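Local atomic coordinates of small COPII coat GTPase SAR1 (Encephalitozoon cuniculi, PDB entry 6VS4), a protein that belongs to the ADP-ribosylation factor family of small P-loop G proteins and holds guanosine-5'-diphosphate with a magnesium ion in its nucleotide pocket. Residues K52-N57 with V191-G196; E156-E159 with Q163-S166; S34-P39 with W211-I216. All blocks are in the same frame, centred on the assembly; numbering follows the deposited sequence.

Contact 1. Residues K52-N57 with V191-G196; sequences KTTLVN and VTITSG. With MG (magnesium ion), chain E; GDP (guanosine-5'-diphosphate), chain D.
Thr-54 and Leu-55 meet Ile-193 and Thr-194 in a small apolar seam where helix 52-59 passes the loop after strand 186-190, between the phosphate and guanine ends of GDP. No hydrogen bond crosses between the two segments. Thr-54 CG2 lies 3.8 Å from Thr-194 CG2, and Ile-193 CG2 reaches 3.9 Å from Leu-55 CA. Ile-193 CD1 also stands 4.1 Å from Leu-55 CB, facing the helix with a second methyl.

Thr-54 works in two directions: chi1 of -60° sets OG1 beside the backbone N, where it donates to GDP O2A at 2.7 Å, and leaves CG2 anti to that N and facing the loop. This is the start of the helix after the P-loop, consistent with a Walker A motif: the amides of Lys-52 and Thr-53 bind O3B and O2B, and Thr-53 OG1 ligates the magnesium ion at 2.1 Å. Two waters and GDP O2B also bind the metal.

On the loop side, Thr-194 CG2 lies over one face of the guanine, 3.5 Å from GDP C5. The amide of Ile-193 makes a weak bond to GDP O6 (3.1 Å, N-H...O angle 120°) and also bonds Asn-146 OD1.

Contact 2. Residues E156-E159 with Q163-S166; sequences ETAE and QWKS
Two consecutive short helices at the periphery of the G domain meet where Ala-158 and Glu-159, ending helix 155-159, face Trp-164 and Lys-165 in the first turn of helix 162-172. The centre of the contact lies about 18 Å from the centre of the chain, and the two segments bury 180 Å² between them.

The apolar half is a methyl against a ring edge. Ala-158 CB sits near the plane of the Trp-164 indole, 3.8 Å from CZ3, so the methyl touches the six-membered ring at its rim and not over a face. The same indole meets the ring of His-153 with the planes at about 40°, and the Trp-164 side chain lies about 10 Å from the bound GDP, too far to touch it.

The polar half is carried by Lys-165. Its chain runs along the end of the first helix, with CD 3.3 Å from Ala-158 O, and a bend at chi3 turns the ammonium group toward Glu-159. There NZ donates to Glu-159 O at 3.0 Å, with a C=O...N angle of 135°. The same NZ forms a salt bridge with Glu-159 OE2 at 3.2 Å, approaching from above the carboxylate plane, 61° out of it. Although CB of Glu-159 points away from the second helix, the bend at its chi2 brings the carboxylate back to the lysine. Tyr-190 of strand 186-190 touches Ala-158, Glu-159 and Lys-165, which joins the helix pair to the edge of the sheet.

One ammonium group thus grips both the backbone carbonyl and the side chain of a single residue. Its positive charge lies at the carboxyl end of helix 155-159, where it would probably offset the negative pole of the helix as well as the glutamate charge.

Contact 3. Residues S34-P39 with W211-I216; sequences SLFGKP and WLEAMI
Leu-35 and Phe-36 press against Glu-213, and nearly all the close approaches between the two segments involve this one glutamate. The tight part lies at the Leu-35 carbonyl: its O stands 3.1 Å from Glu-213 CG and 3.3 Å from Glu-213 CD, so the methylene and the start of the carboxylate rest against the peptide oxygen. Glu-213 OE1 is also 3.3 Å from Leu-35 O, but no hydrogen bond joins them; two acceptors this close would probably repel each other mildly if the carboxylate is ionised. Leu-35 CB adds an approach of 4.2 Å to Glu-213 CG. Phe-36 comes obliquely, with its CD1 at 4.3 Å from Glu-213 CG. Glu-213 leaves its helix with CG anti to the backbone N (chi1 -152°), and the turn at chi2 (-75°) swings its carboxylate across the loop.

The contact joins the turn between the N-terminal helix 9-33 and strand 40-47 to the C-terminal helix 204-223, which flanks the central sheet of the Ras-like G-domain fold. On the side of the sheet, the buried Phe-36 packs onto Ile-42 and Leu-83, and Ile-216 also reaches Ile-42, so that the loop and the helix share a strand residue.

The outer side is looser. The loop leaves the helix: Gly-37 is exposed and barely touched, and Pro-39 packs instead on Asn-82 and Lys-84. At the other end of the loop, Ser-34 packs on Met-5 of the second subunit. Trp-211 faces away from the loop; Met-215 CG lies on one face of its ring, 3.6 Å above the plane and displaced toward the rim.

Contact 1 is the most central, its centre about 8 Å from that of the chain, and two of its four touching residues are buried; contact 3 lies at about 14 Å, and contact 2, with the exposed Glu-159, is the most peripheral. Contacts 1 and 3 both involve helix 204-223: Leu-55 touches its Leu-205 and Phe-209, whereas contact 3 uses its later turns. Contacts 1 and 2 both adjoin strand 186-190, one through the loop that follows it and the other through Tyr-190. Their chemistry differs with place: methyl packing beside a ligand in contact 1, a salt bridge at the surface in contact 2, and a glutamate leaning on a carbonyl without a bond in contact 3.

Contact 1. Residues K52-N57 with V191-G196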
ATOM      1  N   LYS A  52      -0.014  20.672  23.462  1.00 54.09           N
ATOM      2  CA  LYS A  52       1.012  19.864  24.114  1.00 52.51           C
ATOM      3  C   LYS A  52       0.619  18.395  24.147  1.00 52.28           C
ATOM      4  O   LYS A  52       1.396  17.525  23.741  1.00 53.53           O
ATOM      5  CB  LYS A  52       1.250  20.367  25.539  1.00 50.96           C
ATOM      6  CG  LYS A  52       1.927  21.718  25.642  1.00 59.10           C
ATOM      7  CD  LYS A  52       1.988  22.154  27.095  1.00 63.38           C
ATOM      8  CE  LYS A  52       0.886  23.149  27.394  1.00 67.88           C
ATOM      9  NZ  LYS A  52      -0.488  22.615  27.227  1.00 61.02           N
ATOM     10  N   THR A  53      -0.581  18.107  24.657  1.00 55.10           N
ATOM     11  CA  THR A  53      -1.059  16.731  24.729  1.00 57.24           C
ATOM     12  C   THR A  53      -1.158  16.113  23.340  1.00 53.20           C
ATOM     13  O   THR A  53      -0.857  14.927  23.154  1.00 54.41           O
ATOM     14  CB  THR A  53      -2.414  16.695  25.437  1.00 59.15           C
ATOM     15  OG1 THR A  53      -2.253  17.096  26.803  1.00 73.47           O
ATOM     16  CG2 THR A  53      -3.011  15.303  25.384  1.00 53.15           C
ATOM     17  N   THR A  54      -1.549  16.917  22.349  1.00 46.99           N
ATOM     18  CA  THR A  54      -1.613  16.443  20.971  1.00 45.49           C
ATOM     19  C   THR A  54      -0.239  16.014  20.472  1.00 47.19           C
ATOM     20  O   THR A  54      -0.102  14.965  19.833  1.00 47.87           O
ATOM     21  CB  THR A  54      -2.197  17.538  20.075  1.00 47.95           C
ATOM     22  OG1 THR A  54      -3.512  17.881  20.530  1.00 52.44           O
ATOM     23  CG2 THR A  54      -2.275  17.074  18.636  1.00 49.16           C
ATOM     24  N   LEU A  55       0.794  16.809  20.764  1.00 45.42           N
ATOM     25  CA  LEU A  55       2.141  16.473  20.316  1.00 40.10           C
ATOM     26  C   LEU A  55       2.643  15.195  20.975  1.00 51.69           C
ATOM     27  O   LEU A  55       3.213  14.326  20.301  1.00 50.83           O
ATOM     28  CB  LEU A  55       3.102  17.628  20.604  1.00 40.68           C
ATOM     29  CG  LEU A  55       4.579  17.314  20.321  1.00 40.90           C
ATOM     30  CD1 LEU A  55       4.800  16.874  18.871  1.00 36.25           C
ATOM     31  CD2 LEU A  55       5.456  18.507  20.661  1.00 47.46           C
ATOM     32  N   VAL A  56       2.447  15.063  22.289  1.00 41.42           N
ATOM     33  CA  VAL A  56       2.968  13.891  22.980  1.00 41.90           C
ATOM     34  C   VAL A  56       2.227  12.637  22.530  1.00 46.09           C
ATOM     35  O   VAL A  56       2.831  11.569  22.365  1.00 44.12           O
ATOM     36  CB  VAL A  56       2.907  14.103  24.503  1.00 42.69           C
ATOM     37  CG1 VAL A  56       3.325  12.849  25.235  1.00 42.64           C
ATOM     38  CG2 VAL A  56       3.827  15.262  24.895  1.00 42.01           C
ATOM     39  N   ASN A  57       0.919  12.754  22.287  1.00 46.05           N
ATOM     40  CA  ASN A  57       0.176  11.644  21.706  1.00 52.21           C
ATOM     41  C   ASN A  57       0.694  11.298  20.317  1.00 51.39           C
ATOM     42  O   ASN A  57       0.624  10.138  19.899  1.00 52.90           O
ATOM     43  CB  ASN A  57      -1.317  11.971  21.657  1.00 46.83           C
ATOM     44  CG  ASN A  57      -1.957  11.951  23.027  1.00 59.56           C
ATOM     45  OD1 ASN A  57      -1.375  11.440  23.984  1.00 59.35           O
ATOM     46  ND2 ASN A  57      -3.165  12.501  23.130  1.00 57.37           N
ATOM     47  N   VAL A 191       4.925  25.169  12.807  1.00 42.94           N
ATOM     48  CA  VAL A 191       4.403  23.828  12.585  1.00 43.43           C
ATOM     49  C   VAL A 191       2.881  23.838  12.662  1.00 49.41           C
ATOM     50  O   VAL A 191       2.263  24.761  13.196  1.00 54.68           O
ATOM     51  CB  VAL A 191       4.971  22.818  13.613  1.00 47.55           C
ATOM     52  CG1 VAL A 191       6.489  22.688  13.487  1.00 46.27           C
ATOM     53  CG2 VAL A 191       4.592  23.233  15.023  1.00 34.19           C
ATOM     54  N   THR A 192       2.284  22.784  12.108  1.00 48.92           N
ATOM     55  CA  THR A 192       0.895  22.392  12.359  1.00 52.00           C
ATOM     56  C   THR A 192       0.975  20.961  12.874  1.00 55.35           C
ATOM     57  O   THR A 192       1.178  20.022  12.098  1.00 53.29           O
ATOM     58  CB  THR A 192       0.004  22.478  11.120  1.00 49.32           C
ATOM     59  OG1 THR A 192      -0.210  23.845  10.762  1.00 65.40           O
ATOM     60  CG2 THR A 192      -1.342  21.832  11.394  1.00 49.87           C
ATOM     61  N   ILE A 193       0.842  20.807  14.192  1.00 51.84           N
ATOM     62  CA  ILE A 193       1.096  19.520  14.819  1.00 46.04           C
ATOM     63  C   ILE A 193       0.056  18.495  14.389  1.00 52.94           C
ATOM     64  O   ILE A 193       0.358  17.303  14.296  1.00 58.04           O
ATOM     65  CB  ILE A 193       1.154  19.706  16.345  1.00 48.21           C
ATOM     66  CG1 ILE A 193       2.446  20.439  16.708  1.00 45.56           C
ATOM     67  CG2 ILE A 193       1.075  18.368  17.072  1.00 49.42           C
ATOM     68  CD1 ILE A 193       2.553  20.844  18.162  1.00 48.32           C
ATOM     69  N   THR A 194      -1.166  18.936  14.079  1.00 51.30           N
ATOM     70  CA  THR A 194      -2.230  18.017  13.690  1.00 53.44           C
ATOM     71  C   THR A 194      -2.210  17.619  12.216  1.00 54.73           C
ATOM     72  O   THR A 194      -3.017  16.776  11.821  1.00 66.02           O
ATOM     73  CB  THR A 194      -3.594  18.613  14.019  1.00 51.62           C
ATOM     74  OG1 THR A 194      -3.678  19.931  13.464  1.00 54.44           O
ATOM     75  CG2 THR A 194      -3.778  18.674  15.530  1.00 52.10           C
ATOM     76  N   SER A 195      -1.373  18.226  11.380  1.00 51.96           N
ATOM     77  CA  SER A 195      -1.353  17.813   9.985  1.00 57.71           C
ATOM     78  C   SER A 195      -0.617  16.482   9.831  1.00 65.07           C
ATOM     79  O   SER A 195       0.236  16.109  10.646  1.00 62.25           O
ATOM     80  CB  SER A 195      -0.696  18.874   9.104  1.00 63.28           C
ATOM     81  OG  SER A 195       0.714  18.802   9.195  1.00 71.13           O
ATOM     82  N   GLY A 196      -0.956  15.763   8.762  1.00 64.73           N
ATOM     83  CA  GLY A 196      -0.296  14.496   8.503  1.00 71.00           C
ATOM     84  C   GLY A 196       1.150  14.658   8.091  1.00 69.59           C
ATOM     85  O   GLY A 196       1.989  13.804   8.410  1.00 55.17           O
TER
HETATM   86 MG    MG E 303      -2.982  18.658  28.053  1.00 57.68          MG
HETATM   87  PB  GDP D 302      -3.001  21.278  25.635  1.00 59.19           P
HETATM   88  O1B GDP D 302      -3.891  22.022  26.647  1.00 64.44           O
HETATM   89  O2B GDP D 302      -2.650  19.893  26.092  1.00 66.03           O
HETATM   90  O3B GDP D 302      -1.790  22.162  25.326  1.00 48.78           O
HETATM   91  O3A GDP D 302      -3.809  21.205  24.269  1.00 41.84           O
HETATM   92  PA  GDP D 302      -4.275  20.018  23.325  1.00 57.44           P
HETATM   93  O1A GDP D 302      -5.427  19.319  24.030  1.00 63.76           O
HETATM   94  O2A GDP D 302      -3.137  19.166  22.922  1.00 65.19           O
HETATM   95  O5' GDP D 302      -4.910  20.752  22.058  1.00 65.96           O
HETATM   96  C5' GDP D 302      -6.087  21.586  22.111  1.00 66.58           C
HETATM   97  C4' GDP D 302      -6.774  21.566  20.769  1.00 58.76           C
HETATM   98  O4' GDP D 302      -5.900  22.142  19.771  1.00 54.37           O
HETATM   99  C3' GDP D 302      -7.178  20.179  20.255  1.00 62.61           C
HETATM  100  O3' GDP D 302      -8.522  20.165  19.788  1.00 66.79           O
HETATM  101  C2' GDP D 302      -6.184  19.919  19.118  1.00 59.69           C
HETATM  102  O2' GDP D 302      -6.766  19.114  18.101  1.00 63.00           O
HETATM  103  C1' GDP D 302      -5.954  21.338  18.611  1.00 58.11           C
HETATM  104  N9  GDP D 302      -4.705  21.518  17.856  1.00 60.87           N
HETATM  105  C8  GDP D 302      -3.433  21.163  18.227  1.00 57.81           C
HETATM  106  N7  GDP D 302      -2.532  21.449  17.315  1.00 51.54           N
HETATM  107  C5  GDP D 302      -3.257  22.019  16.281  1.00 61.03           C
HETATM  108  C6  GDP D 302      -2.851  22.499  14.988  1.00 58.41           C
HETATM  109  O6  GDP D 302      -1.710  22.554  14.538  1.00 54.84           O
HETATM  110  N1  GDP D 302      -3.919  22.958  14.244  1.00 57.91           N
HETATM  111  C2  GDP D 302      -5.220  22.990  14.671  1.00 59.26           C
HETATM  112  N2  GDP D 302      -6.123  23.481  13.819  1.00 55.86           N
HETATM  113  N3  GDP D 302      -5.611  22.558  15.866  1.00 63.31           N
HETATM  114  C4  GDP D 302      -4.593  22.076  16.606  1.00 64.07           C
HETATM  115  O   HOH W   1      -1.327  19.639  28.485  1.00 55.31           O
HETATM  116  O   HOH W   2      -4.521  18.657  26.756  1.00 51.31           O

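Contact 2. Residues E156-E159 with Q163-S166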
ATOM      1  N   GLU A 156       6.186  26.325   4.879  1.00 56.55           N
ATOM      2  CA  GLU A 156       6.985  27.067   3.908  1.00 60.33           C
ATOM      3  C   GLU A 156       6.546  28.525   3.823  1.00 61.81           C
ATOM      4  O   GLU A 156       7.380  29.434   3.912  1.00 57.73           O
ATOM      5  CB  GLU A 156       6.898  26.407   2.533  1.00 53.11           C
ATOM      6  N   THR A 157       5.238  28.771   3.663  1.00 58.01           N
ATOM      7  CA  THR A 157       4.776  30.153   3.542  1.00 62.16           C
ATOM      8  C   THR A 157       4.916  30.908   4.859  1.00 57.84           C
ATOM      9  O   THR A 157       5.130  32.124   4.848  1.00 64.37           O
ATOM     10  CB  THR A 157       3.326  30.210   3.051  1.00 52.20           C
ATOM     11  OG1 THR A 157       2.449  29.642   4.026  1.00 59.44           O
ATOM     12  CG2 THR A 157       3.178  29.432   1.759  1.00 54.19           C
ATOM     13  N   ALA A 158       4.836  30.209   5.996  1.00 54.35           N
ATOM     14  CA  ALA A 158       5.075  30.860   7.281  1.00 59.61           C
ATOM     15  C   ALA A 158       6.519  31.330   7.397  1.00 70.74           C
ATOM     16  O   ALA A 158       6.781  32.428   7.902  1.00 71.34           O
ATOM     17  CB  ALA A 158       4.726  29.912   8.426  1.00 50.28           C
ATOM     18  N   GLU A 159       7.467  30.518   6.919  1.00 70.78           N
ATOM     19  CA  GLU A 159       8.878  30.871   7.028  1.00 73.61           C
ATOM     20  C   GLU A 159       9.210  32.099   6.190  1.00 72.20           C
ATOM     21  O   GLU A 159      10.170  32.816   6.492  1.00 75.37           O
ATOM     22  CB  GLU A 159       9.745  29.687   6.603  1.00 86.07           C
ATOM     23  CG  GLU A 159      11.210  29.826   6.975  1.00 94.13           C
ATOM     24  CD  GLU A 159      11.409  29.884   8.477  1.00 97.23           C
ATOM     25  OE1 GLU A 159      10.704  29.143   9.193  1.00 93.94           O
ATOM     26  OE2 GLU A 159      12.269  30.662   8.944  1.00101.96           O
ATOM     27  N   GLN A 163       7.142  39.530   8.181  1.00 61.52           N
ATOM     28  CA  GLN A 163       6.364  40.454   9.004  1.00 63.78           C
ATOM     29  C   GLN A 163       5.691  39.724  10.162  1.00 62.62           C
ATOM     30  O   GLN A 163       5.800  40.135  11.322  1.00 65.73           O
ATOM     31  CB  GLN A 163       5.307  41.172   8.159  1.00 68.60           C
ATOM     32  CG  GLN A 163       5.841  42.103   7.088  1.00 71.40           C
ATOM     33  CD  GLN A 163       4.733  42.853   6.355  1.00 79.46           C
ATOM     34  OE1 GLN A 163       4.083  43.728   6.925  1.00 87.60           O
ATOM     35  NE2 GLN A 163       4.520  42.516   5.085  1.00 78.80           N
ATOM     36  N   TRP A 164       5.028  38.605   9.868  1.00 61.92           N
ATOM     37  CA  TRP A 164       4.278  37.883  10.890  1.00 57.71           C
ATOM     38  C   TRP A 164       5.211  37.226  11.898  1.00 62.77           C
ATOM     39  O   TRP A 164       4.901  37.167  13.093  1.00 63.94           O
ATOM     40  CB  TRP A 164       3.370  36.864  10.206  1.00 58.28           C
ATOM     41  CG  TRP A 164       2.503  36.000  11.077  1.00 63.03           C
ATOM     42  CD1 TRP A 164       1.447  36.397  11.851  1.00 63.69           C
ATOM     43  CD2 TRP A 164       2.585  34.576  11.217  1.00 64.47           C
ATOM     44  NE1 TRP A 164       0.880  35.310  12.479  1.00 55.57           N
ATOM     45  CE2 TRP A 164       1.562  34.181  12.106  1.00 59.57           C
ATOM     46  CE3 TRP A 164       3.436  33.601  10.691  1.00 64.54           C
ATOM     47  CZ2 TRP A 164       1.365  32.857  12.468  1.00 57.83           C
ATOM     48  CZ3 TRP A 164       3.235  32.283  11.050  1.00 64.66           C
ATOM     49  CH2 TRP A 164       2.210  31.923  11.931  1.00 66.30           C
ATOM     50  N   LYS A 165       6.364  36.732  11.440  1.00 64.98           N
ATOM     51  CA  LYS A 165       7.336  36.175  12.375  1.00 59.85           C
ATOM     52  C   LYS A 165       7.833  37.242  13.348  1.00 61.68           C
ATOM     53  O   LYS A 165       7.948  36.988  14.552  1.00 66.11           O
ATOM     54  CB  LYS A 165       8.491  35.542  11.604  1.00 58.18           C
ATOM     55  CG  LYS A 165       8.100  34.249  10.891  1.00 65.76           C
ATOM     56  CD  LYS A 165       9.070  33.889   9.770  1.00 68.57           C
ATOM     57  CE  LYS A 165      10.493  33.760  10.254  1.00 67.05           C
ATOM     58  NZ  LYS A 165      11.428  33.768   9.100  1.00 68.99           N
ATOM     59  N   SER A 166       8.087  38.456  12.853  1.00 63.59           N
ATOM     60  CA  SER A 166       8.498  39.535  13.744  1.00 72.89           C
ATOM     61  C   SER A 166       7.396  39.887  14.735  1.00 66.47           C
ATOM     62  O   SER A 166       7.665  40.082  15.924  1.00 66.26           O
ATOM     63  CB  SER A 166       8.890  40.771  12.936  1.00 79.08           C
ATOM     64  OG  SER A 166      10.194  40.644  12.401  1.00 88.59           O
TER

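Contact 3. Residues S34-P39 with W211-I216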
ATOM      1  N   SER A  34      14.354   7.130  18.574  1.00 61.97           N
ATOM      2  CA  SER A  34      15.771   6.831  18.388  1.00 59.05           C
ATOM      3  C   SER A  34      16.674   8.043  18.578  1.00 66.31           C
ATOM      4  O   SER A  34      17.900   7.885  18.582  1.00 66.93           O
ATOM      5  CB  SER A  34      16.009   6.254  16.995  1.00 64.56           C
ATOM      6  OG  SER A  34      16.067   7.303  16.049  1.00 74.83           O
ATOM      7  N   LEU A  35      16.105   9.240  18.729  1.00 65.48           N
ATOM      8  CA  LEU A  35      16.916  10.447  18.861  1.00 64.40           C
ATOM      9  C   LEU A  35      17.669  10.479  20.180  1.00 60.32           C
ATOM     10  O   LEU A  35      18.788  10.999  20.242  1.00 66.27           O
ATOM     11  CB  LEU A  35      16.030  11.689  18.741  1.00 69.36           C
ATOM     12  CG  LEU A  35      15.860  12.300  17.349  1.00 72.64           C
ATOM     13  CD1 LEU A  35      15.181  13.649  17.450  1.00 69.89           C
ATOM     14  CD2 LEU A  35      17.208  12.427  16.651  1.00 74.50           C
ATOM     15  N   PHE A  36      17.082   9.939  21.234  1.00 57.84           N
ATOM     16  CA  PHE A  36      17.627  10.049  22.575  1.00 59.87           C
ATOM     17  C   PHE A  36      18.315   8.734  22.916  1.00 70.31           C
ATOM     18  O   PHE A  36      17.650   7.708  23.097  1.00 72.80           O
ATOM     19  CB  PHE A  36      16.514  10.382  23.563  1.00 66.94           C
ATOM     20  CG  PHE A  36      15.741  11.621  23.196  1.00 69.23           C
ATOM     21  CD1 PHE A  36      16.143  12.870  23.646  1.00 64.45           C
ATOM     22  CD2 PHE A  36      14.628  11.537  22.371  1.00 67.96           C
ATOM     23  CE1 PHE A  36      15.441  14.008  23.298  1.00 59.45           C
ATOM     24  CE2 PHE A  36      13.922  12.668  22.016  1.00 69.04           C
ATOM     25  CZ  PHE A  36      14.328  13.907  22.484  1.00 64.80           C
ATOM     26  N   GLY A  37      19.650   8.765  22.991  1.00 76.86           N
ATOM     27  CA  GLY A  37      20.420   7.577  23.316  1.00 75.67           C
ATOM     28  C   GLY A  37      20.547   7.295  24.794  1.00 80.48           C
ATOM     29  O   GLY A  37      20.848   6.160  25.172  1.00 90.01           O
ATOM     30  N   LYS A  38      20.334   8.296  25.633  1.00 77.38           N
ATOM     31  CA  LYS A  38      20.313   8.153  27.079  1.00 73.16           C
ATOM     32  C   LYS A  38      19.004   8.729  27.586  1.00 68.77           C
ATOM     33  O   LYS A  38      18.366   9.530  26.896  1.00 67.86           O
ATOM     34  CB  LYS A  38      21.506   8.875  27.726  1.00 74.54           C
ATOM     35  N   PRO A  39      18.551   8.320  28.774  1.00 64.41           N
ATOM     36  CA  PRO A  39      17.303   8.877  29.309  1.00 65.65           C
ATOM     37  C   PRO A  39      17.380  10.397  29.437  1.00 66.26           C
ATOM     38  O   PRO A  39      18.306  10.947  30.038  1.00 66.54           O
ATOM     39  CB  PRO A  39      17.166   8.188  30.670  1.00 64.00           C
ATOM     40  CG  PRO A  39      17.883   6.902  30.501  1.00 61.26           C
ATOM     41  CD  PRO A  39      19.060   7.224  29.617  1.00 67.05           C
ATOM     42  N   TRP A 211      17.229  19.328  16.312  1.00 53.39           N
ATOM     43  CA  TRP A 211      17.984  20.467  16.832  1.00 52.51           C
ATOM     44  C   TRP A 211      18.090  20.402  18.351  1.00 54.25           C
ATOM     45  O   TRP A 211      19.172  20.598  18.914  1.00 58.46           O
ATOM     46  CB  TRP A 211      17.328  21.780  16.395  1.00 51.89           C
ATOM     47  CG  TRP A 211      18.018  23.011  16.920  1.00 52.26           C
ATOM     48  CD1 TRP A 211      19.024  23.705  16.314  1.00 57.41           C
ATOM     49  CD2 TRP A 211      17.746  23.693  18.153  1.00 50.24           C
ATOM     50  NE1 TRP A 211      19.394  24.777  17.090  1.00 61.52           N
ATOM     51  CE2 TRP A 211      18.628  24.791  18.226  1.00 57.44           C
ATOM     52  CE3 TRP A 211      16.844  23.484  19.201  1.00 43.00           C
ATOM     53  CZ2 TRP A 211      18.638  25.676  19.305  1.00 59.27           C
ATOM     54  CZ3 TRP A 211      16.858  24.360  20.274  1.00 50.56           C
ATOM     55  CH2 TRP A 211      17.746  25.444  20.315  1.00 60.32           C
ATOM     56  N   LEU A 212      16.986  20.083  19.028  1.00 52.94           N
ATOM     57  CA  LEU A 212      17.016  19.995  20.483  1.00 53.68           C
ATOM     58  C   LEU A 212      17.984  18.916  20.945  1.00 54.57           C
ATOM     59  O   LEU A 212      18.778  19.139  21.869  1.00 56.48           O
ATOM     60  CB  LEU A 212      15.611  19.720  21.018  1.00 47.18           C
ATOM     61  CG  LEU A 212      15.423  19.592  22.526  1.00 47.82           C
ATOM     62  CD1 LEU A 212      15.599  20.941  23.215  1.00 53.63           C
ATOM     63  CD2 LEU A 212      14.046  19.012  22.824  1.00 47.19           C
ATOM     64  N   GLU A 213      17.956  17.749  20.292  1.00 51.57           N
ATOM     65  CA  GLU A 213      18.863  16.669  20.669  1.00 53.18           C
ATOM     66  C   GLU A 213      20.317  17.066  20.462  1.00 53.33           C
ATOM     67  O   GLU A 213      21.172  16.803  21.318  1.00 60.22           O
ATOM     68  CB  GLU A 213      18.547  15.407  19.864  1.00 62.32           C
ATOM     69  CG  GLU A 213      18.919  14.114  20.575  1.00 72.24           C
ATOM     70  CD  GLU A 213      20.415  13.845  20.583  1.00 86.64           C
ATOM     71  OE1 GLU A 213      20.900  13.192  21.536  1.00 90.38           O
ATOM     72  OE2 GLU A 213      21.112  14.295  19.647  1.00 92.52           O
ATOM     73  N   ALA A 214      20.619  17.713  19.334  1.00 51.14           N
ATOM     74  CA  ALA A 214      21.992  18.140  19.088  1.00 56.76           C
ATOM     75  C   ALA A 214      22.453  19.139  20.142  1.00 62.83           C
ATOM     76  O   ALA A 214      23.614  19.115  20.568  1.00 73.32           O
ATOM     77  CB  ALA A 214      22.107  18.739  17.687  1.00 50.38           C
ATOM     78  N   MET A 215      21.549  20.015  20.588  1.00 60.17           N
ATOM     79  CA  MET A 215      21.899  20.988  21.616  1.00 60.52           C
ATOM     80  C   MET A 215      22.081  20.324  22.974  1.00 63.82           C
ATOM     81  O   MET A 215      22.944  20.735  23.755  1.00 69.87           O
ATOM     82  CB  MET A 215      20.838  22.084  21.680  1.00 58.44           C
ATOM     83  CG  MET A 215      20.881  23.031  20.487  1.00 60.92           C
ATOM     84  SD  MET A 215      22.542  23.690  20.223  1.00 73.59           S
ATOM     85  CE  MET A 215      22.305  24.602  18.699  1.00 81.28           C
ATOM     86  N   ILE A 216      21.275  19.304  23.283  1.00 64.99           N
ATOM     87  CA  ILE A 216      21.475  18.560  24.525  1.00 63.92           C
ATOM     88  C   ILE A 216      22.820  17.844  24.497  1.00 70.01           C
ATOM     89  O   ILE A 216      23.521  17.765  25.514  1.00 70.50           O
ATOM     90  CB  ILE A 216      20.313  17.576  24.760  1.00 63.39           C
ATOM     91  CG1 ILE A 216      19.014  18.336  25.008  1.00 61.31           C
ATOM     92  CG2 ILE A 216      20.596  16.674  25.955  1.00 64.66           C
ATOM     93  CD1 ILE A 216      17.803  17.442  25.092  1.00 62.12           C
TER